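Putative hydrolase YdeN (PDB 1UXO) probably acts as a serine hydrolase of the alpha/beta-hydrolase fold, possibly an esterase, although its natural substrate is not established. Local coordinates at residues A[38-42]-A[55-59]; A[93-97]-A[182-186]; A[121-125]-A[152-156]. The protein carries 2 engineered substitutions. One frame throughout, in Å; residues are numbered along the deposited sequence.

Contact 1. Residues A[38-42]-A[55-59]; sequences ILNMP and TLSLY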
loop_
_atom_site.group_PDB
_atom_site.type_symbol
_atom_site.label_atom_id
_atom_site.label_comp_id
_atom_site.label_asym_id
_atom_site.label_seq_id
_atom_site.Cartn_x
_atom_site.Cartn_y
_atom_site.Cartn_z
ATOM N N ILE A 38 -1.812 9.289 7.768
ATOM C CA ILE A 38 -0.941 8.169 7.901
ATOM C C ILE A 38 -1.410 7.298 9.069
ATOM O O ILE A 38 -1.470 7.770 10.207
ATOM C CB ILE A 38 0.518 8.608 8.126
ATOM C CG1 ILE A 38 0.987 9.690 7.103
ATOM C CG2 ILE A 38 1.387 7.356 8.084
ATOM C CD1 ILE A 38 2.121 10.518 7.562
ATOM N N LEU A 39 -1.687 6.037 8.797
ATOM C CA LEU A 39 -2.228 5.146 9.807
ATOM C C LEU A 39 -1.118 4.331 10.418
ATOM O O LEU A 39 -0.388 3.624 9.678
ATOM C CB LEU A 39 -3.218 4.184 9.169
ATOM C CG LEU A 39 -4.429 4.834 8.551
ATOM C CD1 LEU A 39 -5.419 3.755 8.116
ATOM C CD2 LEU A 39 -5.088 5.802 9.490
ATOM N N ASN A 40 -1.087 4.247 11.727
ATOM C CA ASN A 40 -0.170 3.365 12.404
ATOM C C ASN A 40 -0.828 2.029 12.662
ATOM O O ASN A 40 -2.020 1.961 13.016
ATOM C CB ASN A 40 0.282 3.970 13.717
ATOM C CG ASN A 40 1.222 5.112 13.529
ATOM O OD1 ASN A 40 2.327 4.903 13.010
ATOM N ND2 ASN A 40 0.816 6.327 13.933
HETATM N N MSE A 41 -0.051 0.962 12.493
HETATM C CA MSE A 41 -0.503 -0.386 12.808
HETATM C C MSE A 41 0.044 -0.850 14.166
HETATM O O MSE A 41 1.125 -0.423 14.585
HETATM C CB MSE A 41 -0.067 -1.347 11.711
HETATM C CG MSE A 41 -0.624 -0.991 10.353
HETATM SE SE MSE A 41 -2.560 -1.389 10.148
HETATM C CE MSE A 41 -3.254 0.530 10.050
ATOM N N PRO A 42 -0.666 -1.742 14.850
ATOM C CA PRO A 42 -0.172 -2.244 16.145
ATOM C C PRO A 42 1.046 -3.149 16.026
ATOM O O PRO A 42 1.178 -3.930 15.120
ATOM C CB PRO A 42 -1.372 -2.985 16.731
ATOM C CG PRO A 42 -2.266 -3.235 15.628
ATOM C CD PRO A 42 -1.974 -2.290 14.498
ATOM N N THR A 55 -7.350 -2.923 13.134
ATOM C CA THR A 55 -7.066 -1.499 13.073
ATOM C C THR A 55 -7.629 -0.858 11.818
ATOM O O THR A 55 -8.270 0.211 11.875
ATOM C CB THR A 55 -5.552 -1.262 13.219
ATOM O OG1 THR A 55 -5.109 -1.763 14.462
ATOM C CG2 THR A 55 -5.209 0.170 13.297
ATOM N N LEU A 56 -7.427 -1.486 10.651
ATOM C CA LEU A 56 -8.005 -0.907 9.465
ATOM C C LEU A 56 -9.544 -0.755 9.583
ATOM O O LEU A 56 -10.134 0.195 9.072
ATOM C CB LEU A 56 -7.639 -1.751 8.229
ATOM C CG LEU A 56 -6.134 -1.730 7.872
ATOM C CD1 LEU A 56 -5.721 -2.930 7.001
ATOM C CD2 LEU A 56 -5.727 -0.369 7.232
ATOM N N SER A 57 -10.182 -1.720 10.234
ATOM C CA SER A 57 -11.626 -1.742 10.349
ATOM C C SER A 57 -12.152 -0.548 11.172
ATOM O O SER A 57 -13.301 -0.159 10.991
ATOM C CB SER A 57 -12.097 -3.111 10.869
ATOM O OG SER A 57 -12.160 -3.004 12.281
ATOM N N LEU A 58 -11.290 0.099 11.955
ATOM C CA LEU A 58 -11.677 1.313 12.713
ATOM C C LEU A 58 -12.070 2.461 11.791
ATOM O O LEU A 58 -12.780 3.368 12.239
ATOM C CB LEU A 58 -10.531 1.804 13.587
ATOM C CG LEU A 58 -10.099 0.863 14.699
ATOM C CD1 LEU A 58 -8.834 1.333 15.332
ATOM C CD2 LEU A 58 -11.159 0.629 15.754
ATOM N N TYR A 59 -11.596 2.394 10.528
ATOM C CA TYR A 59 -11.766 3.434 9.507
ATOM C C TYR A 59 -12.774 3.052 8.404
ATOM O O TYR A 59 -13.029 3.810 7.490
ATOM C CB TYR A 59 -10.394 3.712 8.887
ATOM C CG TYR A 59 -9.473 4.304 9.893
ATOM C CD1 TYR A 59 -9.479 5.649 10.133
ATOM C CD2 TYR A 59 -8.640 3.498 10.671
ATOM C CE1 TYR A 59 -8.642 6.209 11.095
ATOM C CE2 TYR A 59 -7.778 4.058 11.654
ATOM C CZ TYR A 59 -7.792 5.416 11.836
ATOM O OH TYR A 59 -6.985 6.030 12.785
#
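Leu-39 lays its CD2 methyl over one face of the Tyr-59 ring. The methyl stands 3.9 Å from the ring centroid and 23° off the normal, a CH-pi contact displaced toward the phenol end, where CD2 comes within 3.6 Å of Tyr-59 CZ. The two side chains point opposite ways as they pass, and Leu-39 CD1 lies beside CD2 on the same side of the ring, 4.1 Å from Tyr-59 CD2. The ring of Tyr-8, on strand 6-10, also meets Tyr-59, at a steep angle between planes.

Selenomethionine Met-41 sets out beside the segment 55-59 and turns in only at its end. Bends at chi2 (-74°) and chi3 (111°) bring CE back over the helix, 3.8 Å from Thr-55 CG2 and 3.9 Å from Leu-56 CD2. Met-41 and Leu-56 cross at about a right angle. A long, unbranched, pliable chain suits this place, because its tip can settle between two differently shaped neighbours.

Thr-55 offers a different group to each of its partners. Its CG2, anti to the backbone N, faces Met-41 and the carbonyl oxygen of Asn-40, while Thr-55 OG1 approaches the Pro-42 ring, 3.2 Å from CD. That hydroxyl is already hydrogen-bonded to the carbonyl of Asp-51 one helical turn earlier, so its place against the proline ring probably costs little.

The end of strand 35-39, one of the two edge strands of the parallel sheet, and the residues after it thus pack against Thr-55, Leu-56 and Tyr-59, at and beyond the end of helix 49-57. Leu-39 makes backbone bonds to Ile-9, and Met-41 N bonds to the side-chain NE2 of His-11. No hydrogen bond links the two segments; mostly methyl and ring carbon meets carbon, an adhesion that depends on shape and burial.

Contact 2. Residues A[93-97]-A[182-186]; sequences GGIIL and VLTSY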
loop_
_atom_site.group_PDB
_atom_site.type_symbol
_atom_site.label_atom_id
_atom_site.label_comp_id
_atom_site.label_asym_id
_atom_site.label_seq_id
_atom_site.Cartn_x
_atom_site.Cartn_y
_atom_site.Cartn_z
ATOM N N GLY A 93 -11.634 4.684 -4.650
ATOM C CA GLY A 93 -10.977 5.455 -5.673
ATOM C C GLY A 93 -9.752 4.748 -6.236
ATOM O O GLY A 93 -9.555 4.718 -7.435
ATOM N N GLY A 94 -8.937 4.160 -5.354
ATOM C CA GLY A 94 -7.771 3.448 -5.822
ATOM C C GLY A 94 -6.828 3.033 -4.747
ATOM O O GLY A 94 -6.975 3.413 -3.571
ATOM N N ILE A 95 -5.862 2.223 -5.168
ATOM C CA ILE A 95 -4.787 1.716 -4.308
ATOM C C ILE A 95 -3.449 1.811 -5.033
ATOM O O ILE A 95 -3.341 1.646 -6.280
ATOM C CB ILE A 95 -5.034 0.248 -3.866
ATOM C CG1 ILE A 95 -5.063 -0.719 -5.047
ATOM C CG2 ILE A 95 -6.266 0.090 -2.999
ATOM C CD1 ILE A 95 -5.277 -2.185 -4.607
ATOM N N ILE A 96 -2.426 2.157 -4.270
ATOM C CA ILE A 96 -1.079 2.140 -4.751
ATOM C C ILE A 96 -0.261 1.308 -3.780
ATOM O O ILE A 96 -0.242 1.588 -2.575
ATOM C CB ILE A 96 -0.520 3.539 -4.854
ATOM C CG1 ILE A 96 -1.318 4.389 -5.840
ATOM C CG2 ILE A 96 0.891 3.499 -5.345
ATOM C CD1 ILE A 96 -0.840 5.864 -5.909
ATOM N N LEU A 97 0.377 0.288 -4.304
ATOM C CA LEU A 97 1.106 -0.684 -3.492
ATOM C C LEU A 97 2.575 -0.521 -3.749
ATOM O O LEU A 97 3.100 -1.034 -4.742
ATOM C CB LEU A 97 0.635 -2.096 -3.789
ATOM C CG LEU A 97 -0.886 -2.267 -3.797
ATOM C CD1 LEU A 97 -1.299 -3.686 -4.201
ATOM C CD2 LEU A 97 -1.451 -1.949 -2.435
ATOM N N VAL A 182 1.489 9.578 -9.411
ATOM C CA VAL A 182 0.572 8.480 -9.821
ATOM C C VAL A 182 -0.786 8.680 -9.158
ATOM O O VAL A 182 -1.837 8.623 -9.806
ATOM C CB VAL A 182 1.165 7.105 -9.545
ATOM C CG1 VAL A 182 0.108 6.019 -9.773
ATOM C CG2 VAL A 182 2.398 6.864 -10.455
ATOM N N LEU A 183 -0.773 9.000 -7.871
ATOM C CA LEU A 183 -1.990 9.275 -7.130
ATOM C C LEU A 183 -2.773 10.415 -7.724
ATOM O O LEU A 183 -3.999 10.328 -7.964
ATOM C CB LEU A 183 -1.616 9.566 -5.642
ATOM C CG LEU A 183 -2.730 9.703 -4.658
ATOM C CD1 LEU A 183 -3.606 8.432 -4.617
ATOM C CD2 LEU A 183 -2.169 10.081 -3.302
ATOM N N THR A 184 -2.085 11.517 -7.970
ATOM C CA THR A 184 -2.736 12.688 -8.501
ATOM C C THR A 184 -3.377 12.435 -9.881
ATOM O O THR A 184 -4.413 13.037 -10.201
ATOM C CB THR A 184 -1.710 13.860 -8.494
ATOM O OG1 THR A 184 -1.489 14.227 -7.121
ATOM C CG2 THR A 184 -2.274 15.141 -9.148
ATOM N N SER A 185 -2.771 11.585 -10.691
ATOM C CA SER A 185 -3.320 11.256 -12.014
ATOM C C SER A 185 -4.696 10.567 -11.871
ATOM O O SER A 185 -5.594 10.734 -12.715
ATOM C CB SER A 185 -2.325 10.430 -12.830
ATOM O OG SER A 185 -2.309 9.049 -12.452
ATOM N N TYR A 186 -4.875 9.842 -10.781
ATOM C CA TYR A 186 -6.161 9.238 -10.500
ATOM C C TYR A 186 -7.254 10.277 -10.272
ATOM O O TYR A 186 -8.446 9.988 -10.510
ATOM C CB TYR A 186 -6.111 8.419 -9.235
ATOM C CG TYR A 186 -5.234 7.193 -9.215
ATOM C CD1 TYR A 186 -4.609 6.684 -10.364
ATOM C CD2 TYR A 186 -5.065 6.512 -8.014
ATOM C CE1 TYR A 186 -3.794 5.526 -10.279
ATOM C CE2 TYR A 186 -4.357 5.364 -7.943
ATOM C CZ TYR A 186 -3.704 4.893 -9.101
ATOM O OH TYR A 186 -3.012 3.726 -8.947
#
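Ile-96 drives its long branch into the helix 182-186, its CD1 ending 3.8 Å from Leu-183 CB and 4.0 Å from Val-182 CG1. Ile-96 CG1 rests 3.8 Å from Tyr-186 CE2. The branch runs out nearly straight (chi2 176°), and this extension carries the terminal methyl as far as the helix backbone, where Ile-96 CD1 lies 3.7 Å from Leu-183 N. A beta-branched residue suits a strand, and its slim ethyl arm fits among three residues spaced along one side of the helix.

Strand 94-97 and the helix run almost antiparallel, at 169°, with their axes 9.7 Å apart. This is the usual layering of an alpha/beta-hydrolase fold, in which helices flank a central parallel sheet; helix 177-188 lies against one side of it, and the strand sits inside the sheet, hydrogen-bonded to Leu-69 on one neighbour and to His-130 and Ala-132 on the other.

Tyr-186 reaches across to the strand beside Gly-94. Having no side chain, Gly-94 suits a place where the tyrosine ring comes so near, with Tyr-186 CE2 4.5 Å from Gly-94 CA. The ring also stacks with His-130, and its other contacts include the Val-182 carbonyl oxygen over one face. At its far end Tyr-186 OH makes a weak 3.4 Å hydrogen bond to Ile-95 O, which lies near the ring plane, a weak polar partner for the buried hydroxyl, next to Ile-96 CG1.

Contact 3. Residues A[121-125]-A[152-156]; sequences HQKII and QQIDA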
loop_
_atom_site.group_PDB
_atom_site.type_symbol
_atom_site.label_atom_id
_atom_site.label_comp_id
_atom_site.label_asym_id
_atom_site.label_seq_id
_atom_site.Cartn_x
_atom_site.Cartn_y
_atom_site.Cartn_z
ATOM N N HIS A 121 -8.480 -12.380 -6.506
ATOM C CA HIS A 121 -8.034 -11.261 -7.392
ATOM C C HIS A 121 -9.196 -10.445 -7.950
ATOM O O HIS A 121 -9.093 -9.248 -8.055
ATOM C CB HIS A 121 -7.069 -11.762 -8.516
ATOM C CG HIS A 121 -5.859 -12.487 -7.951
ATOM N ND1 HIS A 121 -5.436 -13.727 -8.385
ATOM C CD2 HIS A 121 -5.003 -12.140 -6.970
ATOM C CE1 HIS A 121 -4.382 -14.115 -7.691
ATOM N NE2 HIS A 121 -4.109 -13.167 -6.820
ATOM N N GLN A 122 -10.295 -11.118 -8.311
ATOM C CA GLN A 122 -11.426 -10.436 -8.894
ATOM C C GLN A 122 -12.061 -9.450 -7.893
ATOM O O GLN A 122 -12.422 -8.349 -8.231
ATOM C CB GLN A 122 -12.470 -11.456 -9.404
ATOM C CG GLN A 122 -13.680 -10.792 -10.047
ATOM C CD GLN A 122 -14.680 -11.787 -10.675
ATOM O OE1 GLN A 122 -14.405 -12.996 -10.796
ATOM N NE2 GLN A 122 -15.845 -11.275 -11.060
ATOM N N LYS A 123 -12.154 -9.843 -6.644
ATOM C CA LYS A 123 -12.698 -8.993 -5.615
ATOM C C LYS A 123 -11.797 -7.750 -5.444
ATOM O O LYS A 123 -12.289 -6.636 -5.316
ATOM C CB LYS A 123 -12.764 -9.786 -4.306
ATOM C CG LYS A 123 -13.233 -8.918 -3.085
ATOM C CD LYS A 123 -14.704 -8.421 -3.235
ATOM C CE LYS A 123 -15.320 -7.876 -1.871
ATOM N NZ LYS A 123 -14.700 -6.603 -1.511
ATOM N N ILE A 124 -10.482 -7.946 -5.407
ATOM C CA ILE A 124 -9.559 -6.809 -5.329
ATOM C C ILE A 124 -9.681 -5.854 -6.518
ATOM O O ILE A 124 -9.759 -4.652 -6.319
ATOM C CB ILE A 124 -8.107 -7.307 -5.160
ATOM C CG1 ILE A 124 -8.011 -8.063 -3.840
ATOM C CG2 ILE A 124 -7.120 -6.144 -5.303
ATOM C CD1 ILE A 124 -6.803 -8.989 -3.771
ATOM N N ILE A 125 -9.732 -6.394 -7.737
ATOM C CA ILE A 125 -9.947 -5.608 -8.906
ATOM C C ILE A 125 -11.254 -4.787 -8.807
ATOM O O ILE A 125 -11.273 -3.588 -9.087
ATOM C CB ILE A 125 -9.877 -6.471 -10.218
ATOM C CG1 ILE A 125 -8.445 -6.934 -10.448
ATOM C CG2 ILE A 125 -10.362 -5.607 -11.436
ATOM C CD1 ILE A 125 -8.297 -8.030 -11.462
ATOM N N GLN A 152 0.401 -8.169 -12.137
ATOM C CA GLN A 152 -0.342 -8.995 -13.102
ATOM C C GLN A 152 -1.595 -9.617 -12.516
ATOM O O GLN A 152 -2.661 -9.655 -13.168
ATOM C CB GLN A 152 0.538 -10.114 -13.657
ATOM C CG GLN A 152 1.729 -9.648 -14.433
ATOM C CD GLN A 152 2.783 -10.695 -14.661
ATOM O OE1 GLN A 152 2.785 -11.776 -14.015
ATOM N NE2 GLN A 152 3.748 -10.363 -15.514
ATOM N N GLN A 153 -1.488 -10.161 -11.324
ATOM C CA GLN A 153 -2.618 -10.835 -10.673
ATOM C C GLN A 153 -3.820 -9.897 -10.443
ATOM O O GLN A 153 -4.989 -10.318 -10.523
ATOM C CB GLN A 153 -2.150 -11.392 -9.341
ATOM C CG GLN A 153 -1.220 -12.559 -9.505
ATOM C CD GLN A 153 -0.669 -13.048 -8.209
ATOM O OE1 GLN A 153 -0.281 -12.246 -7.340
ATOM N NE2 GLN A 153 -0.643 -14.386 -8.039
ATOM N N ILE A 154 -3.524 -8.635 -10.130
ATOM C CA ILE A 154 -4.568 -7.648 -9.858
ATOM C C ILE A 154 -4.698 -6.560 -10.928
ATOM O O ILE A 154 -5.292 -5.538 -10.655
ATOM C CB ILE A 154 -4.463 -7.006 -8.423
ATOM C CG1 ILE A 154 -3.207 -6.120 -8.281
ATOM C CG2 ILE A 154 -4.557 -8.099 -7.328
ATOM C CD1 ILE A 154 -3.264 -5.171 -7.078
ATOM N N ASP A 155 -4.228 -6.822 -12.149
ATOM C CA ASP A 155 -4.354 -5.894 -13.254
ATOM C C ASP A 155 -4.076 -4.446 -12.828
ATOM O O ASP A 155 -4.882 -3.531 -13.031
ATOM C CB ASP A 155 -5.719 -6.002 -13.954
ATOM C CG ASP A 155 -5.781 -5.145 -15.197
ATOM O OD1 ASP A 155 -4.700 -4.998 -15.882
ATOM O OD2 ASP A 155 -6.851 -4.553 -15.588
ATOM N N ALA A 156 -2.895 -4.271 -12.247
ATOM C CA ALA A 156 -2.390 -2.972 -11.812
ATOM C C ALA A 156 -1.262 -2.485 -12.730
ATOM O O ALA A 156 -0.469 -3.265 -13.179
ATOM C CB ALA A 156 -1.873 -3.062 -10.407
HETATM O O HOH W 1 -1.938 -12.783 -5.464
#
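The His-121 ring and Gln-153 form one close-fitting part of this contact. A chi1 of -56° turns the ring to the side of its own backbone N and over Gln-153 CB, which sits 3.8 Å from the centroid and 14° off the normal, a CH-pi contact. Beyond CB the extended Gln-153 chain passes the ring at a slant, its amide plane turned 36° from it. The shortest approach is Gln-153 O to His-121 CB, 3.2 Å. Ile-124 CG2 meets Ile-154 CG2 at 3.8 Å, two branched side chains well suited to filling a helix-to-turn junction, and Ile-125 CG1 leans on Ile-154 O at 3.5 Å. The same carbonyl accepts a hydrogen bond from Arg-131, which also binds Asp-155 O.

Elsewhere the fit slackens. Ile-125 CD1 only grazes exposed Asp-155 at CB, 4.1 Å away, and the polar ends of His-121 and Gln-153 meet through a water, in the ring plane, 2.6 Å from His-121 NE2 and donating a weak bond to Gln-153 OE1.

Asp-155, with positive phi, is the C' residue of a Schellman motif: Ala-156 N returns to Ala-151 O and Asp-155 N, weakly, to Gln-152 O, ending helix 144-153 before strand 157-161.

Contacts 1 and 2 both reach the six-stranded parallel sheet, whereas contact 3 pairs helix 121-127 with the end of helix 144-153 and the turn after it. Contact 1 lies at strand 35-39, one of the two edge strands, contact 2 at the interior strand 92-98, and their centres are 19 Å apart without touching. Contact 3, about 23 Å from contact 1 between centres, is nested in the chain loop that contact 2 closes. Contacts 2 and 3, with centres 15 Å apart, do meet: Leu-97 CD1 packs 3.8 Å from Ile-154 CD1, joining strand to the first residue past the helix. Side chain to side chain, the predicted catalytic Ser-73 is about 11 Å from Met-41 and about 12 Å from Ile-96; contact 3 stands away from the predicted charge-relay residues.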